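Local coordinates for extracellular solute-binding protein, family 3 (Methylophaga aminisulfidivorans MP, PDB 5SV6) that is of unknown function but has the two-lobed architecture of a periplasmic solute-binding protein and is probably linked to methanol dehydrogenase, at residues A[72-77]-A[270-275]; A[109-114]-A[249-254]; A[115-120]-A[254-259]; A[130-135]-A[209-214]; A[152-157]-A[173-178]. All blocks are in the same frame, centred on the assembly; numbering follows the deposited sequence.

Interaction 1 of 5, residues A[72-77]-A[270-275]; sequences KILADT and TALHKA
T77 pushes its methyl between A271 and K274. T77 CG2 lies 3.7 Å from A271 CB and 3.6 Å from A271 O, while the CB of K274 borders it on the solvent side. In T77 a chi1 of -54° sets OG1 beside the backbone N and CG2 anti to it. From there T77 OG1 reaches back one helical turn to I73 O, at 2.7 Å, and comes within 3.4 Å of A275 CB. I73 O is therefore gripped twice, by T77 OG1 and T77 N from opposite faces of its carbonyl plane. Here the C-terminal end of helix 66-77 crosses helix 262-274 at 109°, with the short axes 9.3 Å apart, a steep helix-helix packing in the first alpha/beta lobe of this binding-protein fold. A271 and A275 meet T77, L74 and I73 with their methyls, and T77 and A271 are the closest pair of CA atoms. L74 comes in alongside, its CD1 resting 3.7 Å from A271 CB and brushing L272 CD2. I73 lays CG2 against A275 CB at 3.7 Å, and beyond this pair its side chain also touches helix 276-286, whose N-cap position A275 occupies. At the exposed margin K274 bends its chain at chi3, and two waters carry its NZ to T77 O, one of the links being weak.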
# COMPACT_ATOMS: atom_id res chain seq x y z
N LYS A 72 9.24 14.41 -5.85
CA LYS A 72 10.35 15.21 -6.37
C LYS A 72 10.42 15.11 -7.90
O LYS A 72 10.51 16.12 -8.60
CB LYS A 72 11.65 14.79 -5.66
CG LYS A 72 12.99 15.30 -6.23
CD LYS A 72 12.99 16.74 -6.69
CE LYS A 72 12.50 17.72 -5.64
NZ LYS A 72 11.52 18.63 -6.31
N ILE A 73 10.34 13.89 -8.42
CA ILE A 73 10.26 13.68 -9.86
C ILE A 73 9.08 14.44 -10.47
O ILE A 73 9.23 15.15 -11.47
CB ILE A 73 10.15 12.19 -10.19
CG1 ILE A 73 11.44 11.47 -9.80
CG2 ILE A 73 9.84 11.99 -11.66
CD1 ILE A 73 11.38 9.96 -9.95
N LEU A 74 7.90 14.32 -9.86
CA LEU A 74 6.71 14.98 -10.40
C LEU A 74 6.86 16.51 -10.42
O LEU A 74 6.52 17.17 -11.41
CB LEU A 74 5.46 14.56 -9.62
CG LEU A 74 4.12 15.16 -10.06
CD1 LEU A 74 3.80 14.85 -11.54
CD2 LEU A 74 2.99 14.67 -9.13
N ALA A 75 7.38 17.07 -9.33
CA ALA A 75 7.56 18.53 -9.26
C ALA A 75 8.62 19.03 -10.25
O ALA A 75 8.41 20.05 -10.93
CB ALA A 75 7.89 18.97 -7.85
N ASP A 76 9.75 18.32 -10.33
CA ASP A 76 10.82 18.66 -11.28
C ASP A 76 10.30 18.66 -12.71
O ASP A 76 10.57 19.57 -13.49
CB ASP A 76 11.98 17.66 -11.18
CG ASP A 76 12.84 17.87 -9.93
OD1 ASP A 76 12.67 18.87 -9.22
OD2 ASP A 76 13.72 17.01 -9.68
N THR A 77 9.54 17.62 -13.04
CA THR A 77 9.00 17.45 -14.39
C THR A 77 8.02 18.56 -14.76
O THR A 77 7.94 18.96 -15.93
CB THR A 77 8.34 16.07 -14.54
OG1 THR A 77 9.28 15.07 -14.16
CG2 THR A 77 7.88 15.83 -15.99
N THR A 270 0.35 14.94 -18.00
CA THR A 270 1.41 15.21 -18.96
C THR A 270 2.76 14.87 -18.35
O THR A 270 3.59 14.23 -18.99
CB THR A 270 1.37 16.69 -19.40
OG1 THR A 270 0.20 16.89 -20.20
CG2 THR A 270 2.61 17.07 -20.23
N ALA A 271 2.96 15.27 -17.10
CA ALA A 271 4.23 15.05 -16.43
C ALA A 271 4.46 13.55 -16.19
O ALA A 271 5.57 13.06 -16.37
CB ALA A 271 4.31 15.82 -15.12
N LEU A 272 3.41 12.85 -15.77
CA LEU A 272 3.49 11.41 -15.51
C LEU A 272 3.96 10.64 -16.74
O LEU A 272 4.80 9.76 -16.65
CB LEU A 272 2.13 10.86 -15.07
CG LEU A 272 1.69 11.24 -13.66
CD1 LEU A 272 0.30 10.69 -13.34
CD2 LEU A 272 2.72 10.72 -12.68
N HIS A 273 3.39 10.98 -17.88
CA HIS A 273 3.81 10.32 -19.11
C HIS A 273 5.28 10.66 -19.42
O HIS A 273 6.08 9.77 -19.73
CB HIS A 273 2.88 10.71 -20.26
CG HIS A 273 3.11 9.91 -21.50
ND1 HIS A 273 3.70 10.44 -22.63
CD2 HIS A 273 2.85 8.60 -21.78
CE1 HIS A 273 3.79 9.50 -23.56
NE2 HIS A 273 3.28 8.38 -23.07
N LYS A 274 5.63 11.93 -19.29
CA LYS A 274 7.00 12.37 -19.58
C LYS A 274 8.04 11.71 -18.68
O LYS A 274 9.11 11.30 -19.14
CB LYS A 274 7.13 13.90 -19.44
CG LYS A 274 7.08 14.63 -20.77
CD LYS A 274 7.71 16.04 -20.69
CE LYS A 274 6.71 17.03 -20.14
NZ LYS A 274 7.27 18.42 -20.03
N ALA A 275 7.71 11.59 -17.40
CA ALA A 275 8.67 11.09 -16.42
C ALA A 275 8.52 9.60 -16.17
O ALA A 275 9.12 9.07 -15.24
CB ALA A 275 8.52 11.85 -15.12
O HOH W 1 5.74 18.36 -17.59
O HOH W 2 9.41 18.89 -18.15

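Interaction 2 of 5, residues A[109-114]-A[249-254]; sequences GVDKGD and QQFEQS
D111 and Q253 bring their side chains side by side, pointing the same way, although their CB atoms diverge across a non-hydrogen-bonded antiparallel pair. Q253 folds at chi2 (-65°) instead of extending, and the fold brings its amide back over the strand to D111. Q253 NE2 gives D111 OD1 a nearly straight bond of 2.9 Å, in the amide plane but on the anti side of the carboxylate, whose plane stands almost perpendicular to the amide. One water donates to both D111 OD1 and Q253 OE1, closing a small ring of polar contacts. The other oxygen, D111 OD2, approaches F251 CD1 at 3.6 Å, with carboxylate and ring planes only 15° apart. Next to this pair, V110 and S254 form a hydrogen-bonded pair with two backbone bonds, and K112 N adds a third to E252 O at 2.9 Å. K112 then turns sharply at chi2 (58°), which lays CD 3.3 Å from S254 OG and sends NZ onward to S120 O. E252 CB touches K112 CB, but its carboxylate stays well short of the ammonium. Beyond the bridge a type II turn from D111 to D114, with G113 in its positive-phi position, leads the chain off the sheet. Strand 247-257 comes here from the second lobe, consistent with the hinge strands of periplasmic binding proteins. Since OD1 takes both an amide proton and a water proton, D111 is probably kept as a carboxylate.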
# COMPACT_ATOMS: atom_id res chain seq x y z
N GLY A 109 -0.64 8.82 -3.88
CA GLY A 109 -1.16 7.52 -4.23
C GLY A 109 -2.53 7.19 -3.67
O GLY A 109 -2.71 7.07 -2.46
N VAL A 110 -3.50 7.04 -4.57
CA VAL A 110 -4.82 6.51 -4.22
C VAL A 110 -5.21 5.51 -5.31
O VAL A 110 -4.59 5.48 -6.38
CB VAL A 110 -5.91 7.61 -4.10
CG1 VAL A 110 -5.54 8.65 -3.03
CG2 VAL A 110 -6.18 8.26 -5.45
N ASP A 111 -6.22 4.68 -5.05
CA ASP A 111 -6.73 3.80 -6.10
C ASP A 111 -7.27 4.64 -7.25
O ASP A 111 -7.91 5.66 -7.02
CB ASP A 111 -7.86 2.90 -5.60
CG ASP A 111 -7.41 1.86 -4.59
OD1 ASP A 111 -6.19 1.66 -4.41
OD2 ASP A 111 -8.30 1.22 -3.98
N LYS A 112 -7.00 4.22 -8.48
CA LYS A 112 -7.60 4.87 -9.65
C LYS A 112 -9.12 4.92 -9.48
O LYS A 112 -9.72 3.95 -9.06
CB LYS A 112 -7.25 4.09 -10.92
CG LYS A 112 -7.94 4.63 -12.17
CD LYS A 112 -7.60 6.10 -12.41
CE LYS A 112 -8.47 6.69 -13.51
NZ LYS A 112 -8.16 8.12 -13.80
N GLY A 113 -9.73 6.06 -9.79
CA GLY A 113 -11.18 6.14 -9.76
C GLY A 113 -11.82 6.33 -8.39
O GLY A 113 -13.05 6.25 -8.28
N ASP A 114 -11.00 6.52 -7.36
CA ASP A 114 -11.46 6.94 -6.03
C ASP A 114 -12.51 8.04 -6.23
O ASP A 114 -12.22 9.05 -6.86
CB ASP A 114 -10.26 7.47 -5.23
CG ASP A 114 -10.59 7.85 -3.78
OD1 ASP A 114 -11.65 8.45 -3.53
OD2 ASP A 114 -9.76 7.56 -2.89
N GLN A 249 -7.71 -8.09 -5.90
CA GLN A 249 -6.46 -8.10 -5.13
C GLN A 249 -5.39 -7.22 -5.76
O GLN A 249 -4.33 -7.02 -5.18
CB GLN A 249 -5.91 -9.52 -5.04
CG GLN A 249 -6.95 -10.58 -4.75
CD GLN A 249 -7.26 -10.69 -3.28
OE1 GLN A 249 -6.36 -10.88 -2.46
NE2 GLN A 249 -8.55 -10.60 -2.94
N GLN A 250 -5.67 -6.73 -6.97
CA GLN A 250 -4.72 -5.90 -7.71
C GLN A 250 -5.36 -4.54 -8.01
O GLN A 250 -6.51 -4.48 -8.42
CB GLN A 250 -4.32 -6.58 -9.03
CG GLN A 250 -3.52 -7.86 -8.85
CD GLN A 250 -3.16 -8.51 -10.18
OE1 GLN A 250 -3.23 -7.89 -11.24
NE2 GLN A 250 -2.73 -9.77 -10.11
N PHE A 251 -4.61 -3.46 -7.81
CA PHE A 251 -5.17 -2.11 -7.91
C PHE A 251 -4.26 -1.14 -8.67
O PHE A 251 -3.06 -1.07 -8.39
CB PHE A 251 -5.45 -1.55 -6.51
CG PHE A 251 -6.49 -2.33 -5.74
CD1 PHE A 251 -7.82 -1.92 -5.73
CD2 PHE A 251 -6.14 -3.49 -5.06
CE1 PHE A 251 -8.78 -2.65 -5.05
CE2 PHE A 251 -7.10 -4.22 -4.37
CZ PHE A 251 -8.42 -3.80 -4.36
N GLU A 252 -4.84 -0.40 -9.60
CA GLU A 252 -4.12 0.68 -10.28
C GLU A 252 -4.00 1.86 -9.32
O GLU A 252 -4.95 2.20 -8.61
CB GLU A 252 -4.85 1.11 -11.56
CG GLU A 252 -4.80 0.06 -12.67
CD GLU A 252 -5.58 0.49 -13.90
OE1 GLU A 252 -6.43 1.40 -13.80
OE2 GLU A 252 -5.33 -0.07 -14.99
N GLN A 253 -2.83 2.48 -9.30
CA GLN A 253 -2.59 3.62 -8.42
C GLN A 253 -2.43 4.94 -9.19
O GLN A 253 -1.76 4.98 -10.22
CB GLN A 253 -1.36 3.37 -7.55
CG GLN A 253 -1.49 2.11 -6.69
CD GLN A 253 -2.59 2.23 -5.66
OE1 GLN A 253 -2.50 3.05 -4.75
NE2 GLN A 253 -3.66 1.45 -5.83
N SER A 254 -3.03 6.01 -8.67
CA SER A 254 -3.01 7.31 -9.33
C SER A 254 -2.66 8.44 -8.37
O SER A 254 -2.79 8.30 -7.16
CB SER A 254 -4.38 7.63 -9.93
OG SER A 254 -4.77 6.68 -10.91
O HOH W 3 -4.30 3.21 -2.79

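Interaction 3 of 5, residues A[115-120]-A[254-259]; sequences PRVATS and SIAVRS
V117 overlaps A256, laying CG2 3.7 Å from A256 CB, while its own CB sits 3.3 Å from V257 O. This begins the antiparallel pairing of strands 118-133 and 247-257, the two long strands that run between the lobes of the binding-protein fold. A118 and V257 make a hydrogen-bonded pair, A118 N to V257 O at 2.9 Å, with the return bond from V257 N to A118 O. Their side chains, CB against CG2, share one face of the sheet, and helix 262-274 covers it through Q262 and I268. On the other face stand T119 and A256, a non-hydrogen-bonded pair. The T119 hydroxyl has its polar partner in the turn at G113 N, and T119 CB packs on S254 CB. At S120 the regular ladder changes character. S120 N still bonds I255 O, but the reciprocal acceptor for I255 N is the hydroxyl S120 OG, 2.9 Å away, in place of the carbonyl oxygen. A chi1 of 72° sets OG between the backbone N and the carbonyl carbon, facing that N-H. The freed carbonyl, S120 O, is taken by S254 OG at 2.9 Å, the donor standing well above the carbonyl plane. At the far end R258 turns away to salt bridges with D105 and D261, outside the sheet. Past the ladder a water bridges the chains, accepting from S259 N and donating to R116 O, each 2.8 Å away.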
# COMPACT_ATOMS: atom_id res chain seq x y z
N PRO A 115 -13.73 7.83 -5.72
CA PRO A 115 -14.87 8.72 -5.98
C PRO A 115 -14.73 10.10 -5.36
O PRO A 115 -15.44 11.03 -5.77
CB PRO A 115 -16.05 7.98 -5.32
CG PRO A 115 -15.59 6.54 -5.24
CD PRO A 115 -14.13 6.63 -4.95
N ARG A 116 -13.83 10.24 -4.41
CA ARG A 116 -13.73 11.45 -3.60
C ARG A 116 -12.96 12.57 -4.28
O ARG A 116 -13.00 13.72 -3.84
CB ARG A 116 -13.08 11.12 -2.26
CG ARG A 116 -13.87 10.12 -1.41
CD ARG A 116 -13.06 9.64 -0.21
NE ARG A 116 -11.78 9.06 -0.62
CZ ARG A 116 -10.75 8.87 0.20
NH1 ARG A 116 -10.84 9.21 1.47
NH2 ARG A 116 -9.62 8.34 -0.26
N VAL A 117 -12.24 12.22 -5.34
CA VAL A 117 -11.23 13.10 -5.92
C VAL A 117 -11.17 12.89 -7.42
O VAL A 117 -11.82 11.99 -7.95
CB VAL A 117 -9.84 12.78 -5.32
CG1 VAL A 117 -9.76 13.21 -3.86
CG2 VAL A 117 -9.51 11.29 -5.45
N ALA A 118 -10.42 13.73 -8.13
CA ALA A 118 -10.05 13.39 -9.50
C ALA A 118 -8.74 12.60 -9.46
O ALA A 118 -7.84 12.92 -8.67
CB ALA A 118 -9.90 14.65 -10.37
N THR A 119 -8.63 11.57 -10.29
CA THR A 119 -7.43 10.74 -10.29
C THR A 119 -6.72 10.81 -11.64
O THR A 119 -7.36 10.87 -12.69
CB THR A 119 -7.73 9.26 -9.94
OG1 THR A 119 -8.85 8.82 -10.71
CG2 THR A 119 -8.04 9.11 -8.46
N SER A 120 -5.40 10.79 -11.60
CA SER A 120 -4.59 10.86 -12.80
C SER A 120 -4.68 9.53 -13.54
O SER A 120 -5.23 8.55 -13.02
CB SER A 120 -3.13 11.09 -12.40
OG SER A 120 -2.60 9.91 -11.82
N SER A 254 -3.03 6.01 -8.67
CA SER A 254 -3.01 7.31 -9.33
C SER A 254 -2.66 8.44 -8.37
O SER A 254 -2.79 8.30 -7.16
CB SER A 254 -4.38 7.63 -9.93
OG SER A 254 -4.77 6.68 -10.91
N ILE A 255 -2.24 9.57 -8.93
CA ILE A 255 -2.15 10.83 -8.17
C ILE A 255 -3.57 11.34 -7.98
O ILE A 255 -4.39 11.17 -8.88
CB ILE A 255 -1.38 11.90 -8.98
CG1 ILE A 255 0.01 11.41 -9.40
CG2 ILE A 255 -1.29 13.20 -8.21
CD1 ILE A 255 0.94 11.11 -8.26
N ALA A 256 -3.86 11.97 -6.84
CA ALA A 256 -5.18 12.56 -6.62
C ALA A 256 -5.10 14.06 -6.43
O ALA A 256 -4.17 14.56 -5.77
CB ALA A 256 -5.87 11.93 -5.41
N VAL A 257 -6.05 14.78 -7.01
CA VAL A 257 -6.25 16.21 -6.72
C VAL A 257 -7.74 16.41 -6.46
O VAL A 257 -8.53 15.51 -6.73
CB VAL A 257 -5.81 17.10 -7.91
CG1 VAL A 257 -4.38 16.77 -8.33
CG2 VAL A 257 -6.74 16.91 -9.10
N ARG A 258 -8.14 17.57 -5.95
CA ARG A 258 -9.57 17.87 -5.81
C ARG A 258 -10.28 17.78 -7.16
O ARG A 258 -9.69 18.07 -8.20
CB ARG A 258 -9.80 19.25 -5.20
CG ARG A 258 -9.35 19.37 -3.74
CD ARG A 258 -9.51 20.81 -3.28
NE ARG A 258 -8.57 21.69 -3.96
CZ ARG A 258 -7.30 21.84 -3.59
NH1 ARG A 258 -6.84 21.17 -2.55
NH2 ARG A 258 -6.50 22.66 -4.26
N SER A 259 -11.55 17.38 -7.16
CA SER A 259 -12.29 17.12 -8.40
C SER A 259 -12.37 18.33 -9.33
O SER A 259 -12.43 18.19 -10.56
CB SER A 259 -13.70 16.61 -8.08
OG SER A 259 -14.49 16.59 -9.24
O HOH W 4 -12.65 16.31 -4.77

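Interaction 4 of 5, residues A[130-135]-A[209-214]; sequences FIYPAD and ADIAHI
H213 presents its edge to the face of F130, CD2 standing 3.5 Å above the centre of the phenyl ring with the two planes at 52°. This edge-to-face contact belongs to the non-hydrogen-bonded pair F130-H213 of the antiparallel strands 118-133 and 211-215, in the second lobe of the binding-protein fold, and it is the tight end of the contact. H213 chi1 is -172°, which swings the imidazole across the strand to F130. ND1 and NE2 are held by the hydroxyls of S162 and S235, so the rotation of the ring is fixed, and W143 meets both F130 and H213 edge to face. Next to them I211 CD1 touches both rings of the other strand, 3.8 Å from F130 CD1 and 3.9 Å from Y132 CD1. On the opposite face of the sheet I131 CB lies beside A212 CB, and I131 CD1 touches I214 CB, the two isoleucines crossing at about a right angle beside helix 197-206. The other end is looser. P133 meets only the carbonyl of D210, its CD 4.3 Å from D210 O, and beyond it the segment runs out to A134 and the exposed D135. D210 itself points away from the pair, its OD2 serving the backbone N-H groups of S152 and K153. Between the two ends I131 O receives A212 N at 2.9 Å, with I211 CG1 resting 3.4 Å from the same oxygen.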
# COMPACT_ATOMS: atom_id res chain seq x y z
N PHE A 130 1.10 -12.89 -1.00
CA PHE A 130 1.45 -13.86 0.04
C PHE A 130 2.94 -13.80 0.30
O PHE A 130 3.75 -13.80 -0.64
CB PHE A 130 1.08 -15.27 -0.40
CG PHE A 130 -0.38 -15.45 -0.65
CD1 PHE A 130 -1.25 -15.68 0.41
CD2 PHE A 130 -0.89 -15.35 -1.93
CE1 PHE A 130 -2.60 -15.82 0.19
CE2 PHE A 130 -2.24 -15.50 -2.17
CZ PHE A 130 -3.10 -15.74 -1.11
N ILE A 131 3.31 -13.72 1.57
CA ILE A 131 4.70 -13.61 1.96
C ILE A 131 5.01 -14.70 2.99
O ILE A 131 4.41 -14.72 4.06
CB ILE A 131 4.99 -12.21 2.53
CG1 ILE A 131 4.84 -11.16 1.42
CG2 ILE A 131 6.38 -12.16 3.17
CD1 ILE A 131 4.71 -9.71 1.92
N TYR A 132 5.93 -15.60 2.66
CA TYR A 132 6.22 -16.76 3.49
C TYR A 132 7.68 -17.22 3.32
O TYR A 132 8.35 -16.78 2.38
CB TYR A 132 5.23 -17.90 3.17
CG TYR A 132 5.14 -18.28 1.71
CD1 TYR A 132 4.28 -17.62 0.85
CD2 TYR A 132 5.90 -19.32 1.19
CE1 TYR A 132 4.19 -17.96 -0.49
CE2 TYR A 132 5.82 -19.68 -0.14
CZ TYR A 132 4.96 -19.00 -0.98
OH TYR A 132 4.87 -19.36 -2.31
N PRO A 133 8.18 -18.07 4.23
CA PRO A 133 9.60 -18.41 4.12
C PRO A 133 9.90 -19.23 2.87
O PRO A 133 9.13 -20.12 2.52
CB PRO A 133 9.87 -19.25 5.37
CG PRO A 133 8.82 -18.84 6.34
CD PRO A 133 7.60 -18.61 5.47
N ALA A 134 10.99 -18.90 2.19
CA ALA A 134 11.38 -19.65 1.01
C ALA A 134 12.03 -20.94 1.48
O ALA A 134 12.41 -21.06 2.65
CB ALA A 134 12.33 -18.84 0.15
N ASP A 135 12.14 -21.90 0.57
CA ASP A 135 12.89 -23.14 0.81
C ASP A 135 12.29 -24.01 1.91
O ASP A 135 12.99 -24.83 2.52
CB ASP A 135 14.36 -22.82 1.14
CG ASP A 135 15.03 -21.98 0.06
OD1 ASP A 135 14.98 -22.38 -1.12
OD2 ASP A 135 15.59 -20.91 0.40
N ALA A 209 4.13 -15.65 12.56
CA ALA A 209 3.10 -15.76 11.55
C ALA A 209 3.45 -16.91 10.61
O ALA A 209 4.60 -17.04 10.20
CB ALA A 209 2.94 -14.46 10.77
N ASP A 210 2.48 -17.75 10.29
CA ASP A 210 2.69 -18.75 9.24
C ASP A 210 2.91 -18.07 7.90
O ASP A 210 3.63 -18.57 7.04
CB ASP A 210 1.47 -19.66 9.15
CG ASP A 210 1.29 -20.51 10.38
OD1 ASP A 210 2.27 -21.15 10.78
OD2 ASP A 210 0.17 -20.52 10.94
N ILE A 211 2.27 -16.91 7.73
CA ILE A 211 2.25 -16.24 6.43
C ILE A 211 1.69 -14.83 6.58
O ILE A 211 0.97 -14.55 7.53
CB ILE A 211 1.37 -17.03 5.42
CG1 ILE A 211 1.63 -16.59 3.98
CG2 ILE A 211 -0.11 -16.92 5.79
CD1 ILE A 211 0.97 -17.48 2.94
N ALA A 212 2.05 -13.95 5.65
CA ALA A 212 1.44 -12.63 5.61
C ALA A 212 0.77 -12.46 4.26
O ALA A 212 1.14 -13.12 3.29
CB ALA A 212 2.49 -11.53 5.82
N HIS A 213 -0.24 -11.61 4.22
CA HIS A 213 -0.84 -11.22 2.96
C HIS A 213 -0.98 -9.71 3.04
O HIS A 213 -1.78 -9.20 3.82
CB HIS A 213 -2.19 -11.91 2.75
CG HIS A 213 -2.78 -11.71 1.39
ND1 HIS A 213 -3.81 -10.83 1.14
CD2 HIS A 213 -2.47 -12.28 0.20
CE1 HIS A 213 -4.13 -10.88 -0.14
NE2 HIS A 213 -3.32 -11.74 -0.74
N ILE A 214 -0.15 -9.02 2.26
CA ILE A 214 0.11 -7.59 2.44
C ILE A 214 0.14 -6.92 1.08
O ILE A 214 0.60 -7.51 0.11
CB ILE A 214 1.53 -7.36 3.07
CG1 ILE A 214 1.71 -8.18 4.34
CG2 ILE A 214 1.78 -5.88 3.37
CD1 ILE A 214 0.67 -7.86 5.38

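Interaction 5 of 5, residues A[152-157]-A[173-178]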
# COMPACT_ATOMS: atom_id res chain seq x y z
N SER A 152 -2.62 -21.26 10.75
CA SER A 152 -3.47 -20.66 11.77
C SER A 152 -3.17 -19.19 12.05
O SER A 152 -4.05 -18.45 12.49
CB SER A 152 -3.35 -21.45 13.07
OG SER A 152 -3.69 -22.81 12.85
N LYS A 153 -1.93 -18.77 11.79
CA LYS A 153 -1.49 -17.40 12.10
C LYS A 153 -1.18 -16.61 10.83
O LYS A 153 -0.19 -16.88 10.16
CB LYS A 153 -0.23 -17.43 12.98
CG LYS A 153 -0.42 -18.11 14.33
CD LYS A 153 -1.01 -17.15 15.34
CE LYS A 153 -1.26 -17.81 16.69
NZ LYS A 153 -0.03 -17.83 17.55
N PHE A 154 -2.03 -15.63 10.52
CA PHE A 154 -1.95 -14.88 9.28
C PHE A 154 -1.69 -13.39 9.57
O PHE A 154 -2.52 -12.72 10.18
CB PHE A 154 -3.25 -15.03 8.49
CG PHE A 154 -3.59 -16.46 8.12
CD1 PHE A 154 -4.17 -17.31 9.06
CD2 PHE A 154 -3.36 -16.93 6.84
CE1 PHE A 154 -4.48 -18.62 8.73
CE2 PHE A 154 -3.68 -18.25 6.50
CZ PHE A 154 -4.24 -19.09 7.45
N ALA A 155 -0.55 -12.87 9.14
CA ALA A 155 -0.30 -11.45 9.34
C ALA A 155 -0.99 -10.64 8.24
O ALA A 155 -0.53 -10.63 7.09
CB ALA A 155 1.19 -11.17 9.37
N ILE A 156 -2.12 -10.00 8.57
CA ILE A 156 -2.87 -9.20 7.61
C ILE A 156 -3.34 -7.85 8.17
O ILE A 156 -3.31 -7.62 9.38
CB ILE A 156 -4.11 -9.94 7.07
CG1 ILE A 156 -5.14 -10.13 8.19
CG2 ILE A 156 -3.71 -11.28 6.43
CD1 ILE A 156 -6.55 -10.39 7.68
N VAL A 157 -3.78 -6.98 7.27
CA VAL A 157 -4.34 -5.69 7.66
C VAL A 157 -5.87 -5.74 7.60
O VAL A 157 -6.45 -6.04 6.55
CB VAL A 157 -3.82 -4.56 6.75
CG1 VAL A 157 -4.41 -3.21 7.16
CG2 VAL A 157 -2.30 -4.51 6.78
N GLU A 173 -11.94 -15.93 12.20
CA GLU A 173 -12.22 -15.94 13.63
C GLU A 173 -11.05 -16.44 14.47
O GLU A 173 -10.73 -15.85 15.50
CB GLU A 173 -13.49 -16.74 13.96
CG GLU A 173 -14.79 -16.05 13.55
CD GLU A 173 -15.07 -14.76 14.33
OE1 GLU A 173 -14.38 -14.49 15.34
OE2 GLU A 173 -15.99 -14.02 13.91
N GLY A 174 -10.42 -17.52 14.03
CA GLY A 174 -9.32 -18.10 14.77
C GLY A 174 -8.05 -17.27 14.72
O GLY A 174 -7.12 -17.50 15.48
N ASN A 175 -8.03 -16.30 13.81
CA ASN A 175 -6.86 -15.44 13.63
C ASN A 175 -7.07 -14.03 14.19
O ASN A 175 -6.16 -13.21 14.21
CB ASN A 175 -6.50 -15.37 12.13
CG ASN A 175 -5.21 -14.62 11.87
OD1 ASN A 175 -4.13 -15.08 12.25
ND2 ASN A 175 -5.30 -13.49 11.18
N PHE A 176 -8.28 -13.76 14.67
CA PHE A 176 -8.63 -12.41 15.09
C PHE A 176 -7.75 -11.88 16.23
O PHE A 176 -7.21 -10.78 16.13
CB PHE A 176 -10.11 -12.37 15.51
CG PHE A 176 -10.60 -11.00 15.86
CD1 PHE A 176 -10.61 -10.56 17.18
CD2 PHE A 176 -11.08 -10.14 14.87
CE1 PHE A 176 -11.07 -9.30 17.50
CE2 PHE A 176 -11.54 -8.87 15.19
CZ PHE A 176 -11.54 -8.45 16.50
N ASN A 177 -7.62 -12.66 17.30
CA ASN A 177 -6.78 -12.23 18.43
C ASN A 177 -5.33 -11.95 18.00
O ASN A 177 -4.75 -10.95 18.41
CB ASN A 177 -6.81 -13.25 19.57
CG ASN A 177 -8.19 -13.39 20.19
OD1 ASN A 177 -9.04 -12.52 20.05
ND2 ASN A 177 -8.42 -14.51 20.86
N TYR A 178 -4.77 -12.81 17.16
CA TYR A 178 -3.44 -12.56 16.62
C TYR A 178 -3.34 -11.22 15.86
O TYR A 178 -2.44 -10.43 16.11
CB TYR A 178 -3.00 -13.71 15.71
CG TYR A 178 -1.64 -13.47 15.11
CD1 TYR A 178 -0.53 -13.27 15.93
CD2 TYR A 178 -1.46 -13.41 13.74
CE1 TYR A 178 0.72 -13.05 15.40
CE2 TYR A 178 -0.19 -13.19 13.19
CZ TYR A 178 0.89 -13.00 14.03
OH TYR A 178 2.13 -12.77 13.51
O HOH W 5 -4.07 -16.89 15.04
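N175 grips F154 by its backbone with both ends of its amide. N175 OD1 accepts F154 N at 2.8 Å along an almost straight N-H line, although the donor stands well above the plane of the side-chain carbonyl. N175 ND2 returns a bond to F154 O at 3.1 Å, in the carbonyl plane and on a lone pair. The asparagine thus engages one residue as a neighbouring strand would, and chi1 of -174°, CG anti to the backbone N, carries the amide to the strand. OD1 also lies at the edge of the F154 ring, whose plane is at 90° to the amide. Three residues on, Y178 offers a ring face to K153: K153 CD sits 4.0 Å from the ring centroid in a CH-pi contact, the aliphatic chain crossing the tyrosine at about a right angle. The edge of the same ring meets the F154 carbonyl, Y178 CD2 lying 3.8 Å from F154 O. In the second shell Y178 OH bonds E203 and so ties down the ring. F154 N and O face away from strand 211-215, to which K153 and A155 bond, so N175 covers the other edge of strand 154-156. Helix 172-180 beside that strand belongs to the beta-alpha-beta crossover to parallel strand 211-215, as expected of the alpha/beta second lobe in binding proteins.

How the interactions relate
Interactions 2 and 3 share S254 and strand 247-257, which pairs with strand 106-111 in one and strand 118-133 in the other. Interaction 1 lies at the rim of the same lobe, and its L272 reaches S120 and I255 of interaction 3. In the other lobe interactions 4 and 5 are joined through neighbouring strands 211-215 and 154-156, A155 N probably bonding I211 O. The well-buried contacts, 3 and 4, rely on backbone ladders with apolar faces, although 4 adds aromatic rings and 3 serine hydroxyls. Of the partly open ones, 2 adds a carboxylate-amide bond to its ladder, 5 rests on one asparagine amide, and 1 is apolar with a water-linked lysine at its margin. Strand 118-133 connects 3 with 4, whose centres lie about 33 Å apart.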